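Local atomic coordinates of luciferase-like monooxygenase (Streptomyces bottropensis, PDB entry 4US5), a protein that probably acts as a flavin-dependent monooxygenase of the bacterial luciferase family, using molecular oxygen to oxidise paired donors. Residues Ala178-Tyr188 against Ala202-Gly213; His192-Arg200 against Ser280-Val288. All blocks are in the same frame, centred on the assembly; numbering follows the deposited sequence.

Contact 1 (Ala178-Tyr188 against Ala202-Gly213)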
loop_
_atom_site.group_PDB
_atom_site.type_symbol
_atom_site.label_atom_id
_atom_site.label_comp_id
_atom_site.label_asym_id
_atom_site.label_seq_id
_atom_site.Cartn_x
_atom_site.Cartn_y
_atom_site.Cartn_z
ATOM N N ALA B 178 7.743 -10.967 24.375
ATOM C CA ALA B 178 7.892 -9.923 25.340
ATOM C C ALA B 178 9.397 -9.767 25.725
ATOM O O ALA B 178 9.865 -8.661 25.925
ATOM C CB ALA B 178 7.043 -10.225 26.573
ATOM N N GLU B 179 10.103 -10.899 25.836
ATOM C CA GLU B 179 11.569 -10.903 26.065
ATOM C C GLU B 179 12.300 -10.231 24.935
ATOM O O GLU B 179 13.214 -9.450 25.146
ATOM C CB GLU B 179 12.087 -12.347 26.232
ATOM C CG GLU B 179 11.725 -12.951 27.579
ATOM C CD GLU B 179 11.896 -14.477 27.654
ATOM O OE1 GLU B 179 12.247 -15.128 26.640
ATOM O OE2 GLU B 179 11.654 -15.030 28.755
ATOM N N ALA B 180 11.876 -10.519 23.706
ATOM C CA ALA B 180 12.511 -9.918 22.528
ATOM C C ALA B 180 12.278 -8.413 22.462
ATOM O O ALA B 180 13.209 -7.642 22.258
ATOM C CB ALA B 180 12.029 -10.595 21.261
ATOM N N ALA B 181 11.034 -7.986 22.713
ATOM C CA ALA B 181 10.721 -6.578 22.724
ATOM C C ALA B 181 11.508 -5.855 23.787
ATOM O O ALA B 181 11.994 -4.735 23.581
ATOM C CB ALA B 181 9.228 -6.370 22.960
ATOM N N ALA B 182 11.629 -6.491 24.959
ATOM C CA ALA B 182 12.434 -5.932 26.053
ATOM C C ALA B 182 13.906 -5.785 25.664
ATOM O O ALA B 182 14.494 -4.722 25.817
ATOM C CB ALA B 182 12.311 -6.817 27.280
ATOM N N ARG B 183 14.457 -6.855 25.119
ATOM C CA ARG B 183 15.838 -6.893 24.703
ATOM C C ARG B 183 16.143 -5.776 23.713
ATOM O O ARG B 183 17.207 -5.148 23.762
ATOM C CB ARG B 183 16.131 -8.267 24.113
ATOM C CG ARG B 183 17.552 -8.509 23.666
ATOM C CD ARG B 183 17.760 -9.981 23.320
ATOM N NE ARG B 183 17.148 -10.296 22.035
ATOM C CZ ARG B 183 16.164 -11.174 21.829
ATOM N NH1 ARG B 183 15.622 -11.900 22.828
ATOM N NH2 ARG B 183 15.705 -11.330 20.594
ATOM N N LEU B 184 15.214 -5.535 22.800
ATOM C CA LEU B 184 15.428 -4.610 21.686
ATOM C C LEU B 184 14.990 -3.188 21.996
ATOM O O LEU B 184 15.184 -2.279 21.187
ATOM C CB LEU B 184 14.702 -5.129 20.428
ATOM C CG LEU B 184 15.221 -6.462 19.896
ATOM C CD1 LEU B 184 14.276 -7.033 18.849
ATOM C CD2 LEU B 184 16.618 -6.308 19.326
ATOM N N GLY B 185 14.385 -2.994 23.153
ATOM C CA GLY B 185 13.934 -1.684 23.567
ATOM C C GLY B 185 12.788 -1.176 22.714
ATOM O O GLY B 185 12.711 0.001 22.418
ATOM N N LEU B 186 11.887 -2.075 22.344
ATOM C CA LEU B 186 10.756 -1.695 21.505
ATOM C C LEU B 186 9.475 -1.528 22.272
ATOM O O LEU B 186 9.217 -2.290 23.213
ATOM C CB LEU B 186 10.539 -2.756 20.444
ATOM C CG LEU B 186 11.592 -2.759 19.365
ATOM C CD1 LEU B 186 11.440 -4.012 18.526
ATOM C CD2 LEU B 186 11.516 -1.507 18.509
ATOM N N PRO B 187 8.609 -0.604 21.814
ATOM C CA PRO B 187 7.245 -0.584 22.284
ATOM C C PRO B 187 6.596 -1.942 21.944
ATOM O O PRO B 187 6.947 -2.549 20.945
ATOM C CB PRO B 187 6.611 0.561 21.482
ATOM C CG PRO B 187 7.747 1.426 21.063
ATOM C CD PRO B 187 8.889 0.493 20.863
ATOM N N TYR B 188 5.681 -2.403 22.800
ATOM C CA TYR B 188 5.204 -3.744 22.754
ATOM C C TYR B 188 3.710 -3.791 22.960
ATOM O O TYR B 188 3.211 -3.182 23.876
ATOM C CB TYR B 188 5.887 -4.560 23.856
ATOM C CG TYR B 188 5.507 -6.007 23.912
ATOM C CD1 TYR B 188 5.735 -6.840 22.857
ATOM C CD2 TYR B 188 4.967 -6.565 25.084
ATOM C CE1 TYR B 188 5.433 -8.200 22.930
ATOM C CE2 TYR B 188 4.626 -7.912 25.160
ATOM C CZ TYR B 188 4.876 -8.728 24.094
ATOM O OH TYR B 188 4.591 -10.066 24.160
ATOM N N ALA B 202 3.789 -12.163 30.691
ATOM C CA ALA B 202 4.377 -11.499 29.540
ATOM C C ALA B 202 4.596 -10.019 29.782
ATOM O O ALA B 202 5.674 -9.515 29.512
ATOM C CB ALA B 202 3.525 -11.723 28.288
HETATM N N MSE B 203 3.598 -9.333 30.315
HETATM C CA MSE B 203 3.688 -7.919 30.545
HETATM C C MSE B 203 4.674 -7.625 31.684
HETATM O O MSE B 203 5.406 -6.642 31.640
HETATM C CB MSE B 203 2.316 -7.320 30.776
HETATM C CG MSE B 203 1.418 -7.498 29.520
HETATM SE SE MSE B 203 1.951 -6.200 28.125
HETATM C CE MSE B 203 0.790 -4.719 28.681
ATOM N N ASP B 204 4.697 -8.486 32.700
ATOM C CA ASP B 204 5.728 -8.367 33.783
ATOM C C ASP B 204 7.131 -8.510 33.207
ATOM O O ASP B 204 8.006 -7.701 33.507
ATOM C CB ASP B 204 5.505 -9.440 34.855
ATOM C CG ASP B 204 4.355 -9.101 35.800
ATOM O OD1 ASP B 204 3.878 -7.958 35.772
ATOM O OD2 ASP B 204 3.926 -9.999 36.572
ATOM N N THR B 205 7.327 -9.536 32.386
ATOM C CA THR B 205 8.614 -9.835 31.754
ATOM C C THR B 205 9.105 -8.714 30.865
ATOM O O THR B 205 10.289 -8.314 30.920
ATOM C CB THR B 205 8.531 -11.132 30.942
ATOM O OG1 THR B 205 8.272 -12.214 31.842
ATOM C CG2 THR B 205 9.823 -11.428 30.200
ATOM N N TYR B 206 8.200 -8.162 30.057
ATOM C CA TYR B 206 8.529 -7.023 29.212
ATOM C C TYR B 206 9.114 -5.868 30.022
ATOM O O TYR B 206 10.166 -5.309 29.669
ATOM C CB TYR B 206 7.272 -6.518 28.455
ATOM C CG TYR B 206 7.502 -5.261 27.690
ATOM C CD1 TYR B 206 8.443 -5.213 26.663
ATOM C CD2 TYR B 206 6.753 -4.133 27.923
ATOM C CE1 TYR B 206 8.654 -4.047 25.933
ATOM C CE2 TYR B 206 6.956 -2.974 27.198
ATOM C CZ TYR B 206 7.898 -2.933 26.203
ATOM O OH TYR B 206 8.083 -1.765 25.488
ATOM N N ARG B 207 8.429 -5.504 31.086
ATOM C CA ARG B 207 8.843 -4.408 31.937
ATOM C C ARG B 207 10.128 -4.715 32.689
ATOM O O ARG B 207 11.021 -3.878 32.729
ATOM C CB ARG B 207 7.737 -4.013 32.908
ATOM C CG ARG B 207 6.617 -3.243 32.210
ATOM C CD ARG B 207 5.484 -2.922 33.138
ATOM N NE ARG B 207 4.820 -4.143 33.562
ATOM C CZ ARG B 207 3.928 -4.203 34.527
ATOM N NH1 ARG B 207 3.564 -3.090 35.169
ATOM N NH2 ARG B 207 3.381 -5.374 34.842
ATOM N N ALA B 208 10.212 -5.900 33.275
ATOM C CA ALA B 208 11.402 -6.293 34.081
ATOM C C ALA B 208 12.695 -6.386 33.247
ATOM O O ALA B 208 13.734 -5.865 33.655
ATOM C CB ALA B 208 11.142 -7.603 34.768
ATOM N N ALA B 209 12.612 -7.015 32.078
ATOM C CA ALA B 209 13.759 -7.226 31.205
ATOM C C ALA B 209 14.086 -6.035 30.276
ATOM O O ALA B 209 15.063 -6.082 29.517
ATOM C CB ALA B 209 13.548 -8.492 30.386
ATOM N N PHE B 210 13.290 -4.973 30.331
ATOM C CA PHE B 210 13.410 -3.899 29.348
ATOM C C PHE B 210 14.822 -3.310 29.332
ATOM O O PHE B 210 15.333 -2.880 30.369
ATOM C CB PHE B 210 12.391 -2.788 29.613
ATOM C CG PHE B 210 12.298 -1.771 28.501
ATOM C CD1 PHE B 210 11.632 -2.073 27.310
ATOM C CD2 PHE B 210 12.872 -0.522 28.641
ATOM C CE1 PHE B 210 11.550 -1.139 26.286
ATOM C CE2 PHE B 210 12.794 0.412 27.622
ATOM C CZ PHE B 210 12.118 0.107 26.441
ATOM N N VAL B 211 15.387 -3.203 28.133
ATOM C CA VAL B 211 16.627 -2.472 27.887
ATOM C C VAL B 211 16.329 -1.296 26.955
ATOM O O VAL B 211 15.939 -1.508 25.821
ATOM C CB VAL B 211 17.652 -3.370 27.203
ATOM C CG1 VAL B 211 18.928 -2.600 26.882
ATOM C CG2 VAL B 211 17.933 -4.592 28.062
ATOM N N PRO B 212 16.536 -0.060 27.430
ATOM C CA PRO B 212 16.248 1.119 26.623
ATOM C C PRO B 212 16.814 1.030 25.208
ATOM O O PRO B 212 17.938 0.575 25.021
ATOM C CB PRO B 212 16.906 2.248 27.418
ATOM C CG PRO B 212 16.776 1.792 28.839
ATOM C CD PRO B 212 16.951 0.306 28.806
ATOM N N GLY B 213 16.003 1.421 24.230
ATOM C CA GLY B 213 16.421 1.489 22.828
ATOM C C GLY B 213 16.333 2.898 22.271
ATOM O O GLY B 213 15.987 3.830 22.997
HETATM O O HOH W 1 17.648 -2.416 23.437
#
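A182 O is gripped by two amides: V211 N, 2.9 Å from A182 O, arrives from the opposite face of the carbonyl plane to G185 N, which belongs to the Schellman turn closing helix 175-184. Neighbouring outer helices of a TIM barrel are joined here, on the two sides of strand 188-191 in sequence, and their segments 178-184 and 202-209 run nearly parallel, crossing at -19° with axes 8.0 Å apart. Such closeness depends on small residues. A178 CB rests 3.3 Å from A202 O, and A182 CB sits 3.7 Å from A209 CB. At G185 the chain at 211-213 passes very near: G185 CA lies 3.0 Å from V211 O.

Y206 fills the angle between helix and strand. Its CG stands anti to the backbone N (chi1 173°), which carries the ring alongside helix 175-184, with A178 O and A182 N at its edge. Y188 CB covers one face in a CH-pi contact, 3.6 Å from the ring centroid, while the two tyrosine rings meet obliquely. M203 SE adds an oblique Met-aromatic contact to the Y188 ring. The far hydroxyl also pairs with R220 N, and Y206 OH donates a short hydrogen bond to L186 O (2.6 Å), the hydroxyl standing 29° out of the carbonyl plane.

Contact 2 (His192-Arg200 against Ser280-Val288)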
loop_
_atom_site.group_PDB
_atom_site.type_symbol
_atom_site.label_atom_id
_atom_site.label_comp_id
_atom_site.label_asym_id
_atom_site.label_seq_id
_atom_site.Cartn_x
_atom_site.Cartn_y
_atom_site.Cartn_z
ATOM N N HIS B 192 -3.761 -10.181 24.535
ATOM C CA HIS B 192 -4.404 -10.899 25.609
ATOM C C HIS B 192 -5.484 -11.842 25.080
ATOM O O HIS B 192 -5.646 -12.977 25.584
ATOM C CB HIS B 192 -4.996 -9.927 26.598
ATOM C CG HIS B 192 -5.942 -10.562 27.541
ATOM N ND1 HIS B 192 -5.530 -11.345 28.596
ATOM C CD2 HIS B 192 -7.289 -10.676 27.489
ATOM C CE1 HIS B 192 -6.592 -11.843 29.205
ATOM N NE2 HIS B 192 -7.673 -11.399 28.586
ATOM N N PHE B 193 -6.192 -11.396 24.047
ATOM C CA PHE B 193 -7.306 -12.151 23.527
ATOM C C PHE B 193 -6.846 -13.400 22.795
ATOM O O PHE B 193 -7.647 -14.284 22.514
ATOM C CB PHE B 193 -8.178 -11.280 22.601
ATOM C CG PHE B 193 -7.500 -10.854 21.320
ATOM C CD1 PHE B 193 -6.644 -9.771 21.296
ATOM C CD2 PHE B 193 -7.770 -11.499 20.122
ATOM C CE1 PHE B 193 -6.043 -9.366 20.129
ATOM C CE2 PHE B 193 -7.163 -11.104 18.954
ATOM C CZ PHE B 193 -6.310 -10.019 18.948
ATOM N N ILE B 194 -5.567 -13.450 22.453
ATOM C CA ILE B 194 -4.982 -14.624 21.776
ATOM C C ILE B 194 -4.393 -15.604 22.799
ATOM O O ILE B 194 -4.657 -16.810 22.735
ATOM C CB ILE B 194 -3.881 -14.214 20.792
ATOM C CG1 ILE B 194 -4.494 -13.323 19.700
ATOM C CG2 ILE B 194 -3.173 -15.460 20.190
ATOM C CD1 ILE B 194 -3.574 -12.988 18.547
ATOM N N THR B 195 -3.620 -15.091 23.749
ATOM C CA THR B 195 -2.942 -15.918 24.742
ATOM C C THR B 195 -3.186 -15.404 26.172
ATOM O O THR B 195 -2.281 -14.877 26.826
ATOM C CB THR B 195 -1.446 -15.983 24.395
ATOM O OG1 THR B 195 -1.308 -16.352 23.024
ATOM C CG2 THR B 195 -0.692 -17.020 25.248
ATOM N N PRO B 196 -4.419 -15.540 26.656
ATOM C CA PRO B 196 -4.783 -14.988 27.947
ATOM C C PRO B 196 -4.138 -15.755 29.114
ATOM O O PRO B 196 -4.062 -15.218 30.207
ATOM C CB PRO B 196 -6.302 -15.143 27.991
ATOM C CG PRO B 196 -6.590 -16.248 27.033
ATOM C CD PRO B 196 -5.561 -16.121 25.957
ATOM N N GLN B 197 -3.636 -16.958 28.862
ATOM C CA GLN B 197 -2.951 -17.706 29.939
ATOM C C GLN B 197 -1.638 -17.050 30.394
ATOM O O GLN B 197 -1.221 -17.267 31.511
ATOM C CB GLN B 197 -2.719 -19.173 29.527
ATOM C CG GLN B 197 -1.780 -19.356 28.350
ATOM C CD GLN B 197 -2.515 -19.498 27.020
ATOM O OE1 GLN B 197 -3.519 -18.784 26.734
ATOM N NE2 GLN B 197 -2.025 -20.415 26.192
ATOM N N PHE B 198 -1.006 -16.226 29.559
ATOM C CA PHE B 198 0.294 -15.650 29.888
ATOM C C PHE B 198 0.361 -14.127 29.932
ATOM O O PHE B 198 1.436 -13.554 30.005
ATOM C CB PHE B 198 1.338 -16.178 28.895
ATOM C CG PHE B 198 1.518 -17.686 28.946
ATOM C CD1 PHE B 198 1.893 -18.303 30.123
ATOM C CD2 PHE B 198 1.395 -18.457 27.807
ATOM C CE1 PHE B 198 2.080 -19.676 30.183
ATOM C CE2 PHE B 198 1.591 -19.837 27.852
ATOM C CZ PHE B 198 1.931 -20.443 29.050
ATOM N N THR B 199 -0.791 -13.467 29.900
ATOM C CA THR B 199 -0.809 -12.015 29.850
ATOM C C THR B 199 -0.020 -11.366 30.980
ATOM O O THR B 199 0.850 -10.530 30.749
ATOM C CB THR B 199 -2.264 -11.499 29.887
ATOM O OG1 THR B 199 -3.003 -12.118 28.818
ATOM C CG2 THR B 199 -2.300 -9.977 29.727
ATOM N N ARG B 200 -0.333 -11.736 32.217
ATOM C CA ARG B 200 0.354 -11.146 33.352
ATOM C C ARG B 200 1.859 -11.384 33.296
ATOM O O ARG B 200 2.656 -10.440 33.441
ATOM C CB ARG B 200 -0.248 -11.667 34.665
ATOM C CG ARG B 200 0.447 -11.106 35.901
ATOM C CD ARG B 200 -0.185 -11.660 37.144
ATOM N NE ARG B 200 -1.510 -11.093 37.436
ATOM C CZ ARG B 200 -1.727 -9.932 38.035
ATOM N NH1 ARG B 200 -0.730 -9.138 38.365
ATOM N NH2 ARG B 200 -2.949 -9.551 38.305
ATOM N N SER B 280 -10.694 -21.209 31.269
ATOM C CA SER B 280 -10.627 -20.310 32.401
ATOM C C SER B 280 -9.227 -19.721 32.587
ATOM O O SER B 280 -8.236 -20.426 32.620
ATOM C CB SER B 280 -11.050 -21.060 33.677
ATOM O OG SER B 280 -11.823 -20.223 34.502
ATOM N N PHE B 281 -9.172 -18.409 32.719
ATOM C CA PHE B 281 -7.926 -17.700 32.900
ATOM C C PHE B 281 -8.135 -16.695 34.024
ATOM O O PHE B 281 -9.243 -16.485 34.491
ATOM C CB PHE B 281 -7.530 -16.978 31.602
ATOM C CG PHE B 281 -7.571 -17.862 30.383
ATOM C CD1 PHE B 281 -6.581 -18.812 30.168
ATOM C CD2 PHE B 281 -8.651 -17.803 29.498
ATOM C CE1 PHE B 281 -6.624 -19.654 29.075
ATOM C CE2 PHE B 281 -8.682 -18.628 28.385
ATOM C CZ PHE B 281 -7.661 -19.545 28.165
ATOM N N GLU B 282 -7.072 -16.020 34.406
ATOM C CA GLU B 282 -7.197 -14.966 35.391
ATOM C C GLU B 282 -8.237 -13.924 34.925
ATOM O O GLU B 282 -9.119 -13.512 35.682
ATOM C CB GLU B 282 -5.852 -14.308 35.637
ATOM C CG GLU B 282 -5.980 -13.145 36.611
ATOM C CD GLU B 282 -4.677 -12.493 36.973
ATOM O OE1 GLU B 282 -3.643 -12.740 36.303
ATOM O OE2 GLU B 282 -4.726 -11.683 37.904
ATOM N N TRP B 283 -8.102 -13.481 33.678
ATOM C CA TRP B 283 -8.993 -12.508 33.099
ATOM C C TRP B 283 -9.744 -13.144 31.942
ATOM O O TRP B 283 -9.191 -13.990 31.241
ATOM C CB TRP B 283 -8.217 -11.282 32.616
ATOM C CG TRP B 283 -7.488 -10.574 33.700
ATOM C CD1 TRP B 283 -8.009 -10.109 34.864
ATOM C CD2 TRP B 283 -6.109 -10.221 33.705
ATOM N NE1 TRP B 283 -7.056 -9.498 35.605
ATOM C CE2 TRP B 283 -5.868 -9.537 34.911
ATOM C CE3 TRP B 283 -5.052 -10.392 32.809
ATOM C CZ2 TRP B 283 -4.608 -9.034 35.248
ATOM C CZ3 TRP B 283 -3.815 -9.857 33.140
ATOM C CH2 TRP B 283 -3.610 -9.203 34.354
ATOM N N PRO B 284 -10.985 -12.687 31.684
ATOM C CA PRO B 284 -11.712 -13.316 30.571
ATOM C C PRO B 284 -10.961 -13.105 29.249
ATOM O O PRO B 284 -10.419 -12.023 29.022
ATOM C CB PRO B 284 -13.068 -12.591 30.570
ATOM C CG PRO B 284 -12.900 -11.380 31.413
ATOM C CD PRO B 284 -11.733 -11.597 32.317
ATOM N N ARG B 285 -10.992 -14.090 28.370
ATOM C CA ARG B 285 -10.338 -13.947 27.082
ATOM C C ARG B 285 -10.906 -12.736 26.308
ATOM O O ARG B 285 -10.157 -11.929 25.728
ATOM C CB ARG B 285 -10.511 -15.193 26.235
ATOM C CG ARG B 285 -9.762 -15.095 24.902
ATOM C CD ARG B 285 -10.156 -16.168 23.940
ATOM N NE ARG B 285 -9.620 -17.472 24.347
ATOM C CZ ARG B 285 -8.392 -17.891 24.082
ATOM N NH1 ARG B 285 -7.541 -17.127 23.445
ATOM N NH2 ARG B 285 -8.009 -19.077 24.497
ATOM N N TYR B 286 -12.226 -12.658 26.289
ATOM C CA TYR B 286 -12.951 -11.580 25.648
ATOM C C TYR B 286 -13.759 -10.858 26.724
ATOM O O TYR B 286 -14.444 -11.489 27.545
ATOM C CB TYR B 286 -13.908 -12.141 24.592
ATOM C CG TYR B 286 -13.252 -12.997 23.536
ATOM C CD1 TYR B 286 -11.979 -12.729 23.066
ATOM C CD2 TYR B 286 -13.935 -14.074 22.978
ATOM C CE1 TYR B 286 -11.412 -13.499 22.072
ATOM C CE2 TYR B 286 -13.366 -14.851 21.977
ATOM C CZ TYR B 286 -12.113 -14.574 21.544
ATOM O OH TYR B 286 -11.532 -15.319 20.567
ATOM N N VAL B 287 -13.666 -9.535 26.732
ATOM C CA VAL B 287 -14.280 -8.720 27.768
ATOM C C VAL B 287 -15.612 -8.213 27.301
ATOM O O VAL B 287 -15.692 -7.479 26.300
ATOM C CB VAL B 287 -13.353 -7.570 28.146
ATOM C CG1 VAL B 287 -14.009 -6.633 29.156
ATOM C CG2 VAL B 287 -12.059 -8.131 28.701
ATOM N N VAL B 288 -16.666 -8.546 28.056
ATOM C CA VAL B 288 -18.044 -8.309 27.621
ATOM C C VAL B 288 -18.838 -7.656 28.738
ATOM O O VAL B 288 -18.700 -8.054 29.914
ATOM C CB VAL B 288 -18.754 -9.624 27.267
ATOM C CG1 VAL B 288 -20.182 -9.365 26.778
ATOM C CG2 VAL B 288 -17.959 -10.399 26.235
HETATM O O HOH W 2 -8.860 -15.178 20.209
HETATM O O HOH W 3 -5.142 -19.543 24.705
HETATM O O HOH W 4 -5.460 -13.701 31.863
HETATM O O HOH W 5 -4.484 -16.506 33.047
#
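R285 reaches across to the turn at 193-196. Its CB lies near P196 CG; CG and CD both pass F193 O, at 3.3 and 3.4 Å. The chain then bends at chi3 (-72°), bringing the guanidinium flat against P196, whose CG stands over its centre. At the tip NH1 donates to two successive carbonyls, F193 O and I194 O, each 3.0 Å from NH1 and close to the guanidinium plane; the bond to I194 O is the more bent. NH2 holds a water shared with Q197 OE1.

P196 CG is also over the centre of the F281 ring in a CH-pi contact, so the same CG fits the corner between two flat groups. H192 NE2 donates to P284 O at 2.8 Å, in the imidazole plane, while H192 ND1 pairs with T199 OG1. T199 CG2 meets the edge of the W283 ring, 3.7 Å from CZ3, and W283 CH2 lies over a face of the R200 guanidinium. R200 takes E282 side-on, NE to OE1 at 2.9 Å and NH2 to OE2. Polar bonds and packing thus share the contact, and the positive charge of R285, met by E279 at NE and by two carbonyl oxygens near its plane, has its guanidinium fixed in rotation.

Overall arrangement
Contacts 1 and 2 illustrate how a TIM barrel is tied at both ends of one helix. Helix 199-209 serves both: T199 and R200 at its start belong to contact 2, 202-209 to contact 1, and strand 188-191 leads from one to the other. Their centres lie about 20 Å apart, and apart from adjoining in sequence their segments do not touch. Contact 1 joins the helices of successive beta-alpha units on the outside of the barrel, whereas contact 2 reaches past strand 221-229, binding the loop after strand 188-191 to the residues entering strand 286-289. The P187 side chain is about 5 Å from a bound HEPES-type buffer molecule, probably from the crystallisation liquor, and the F193 side chain about 8 Å from a sodium ion.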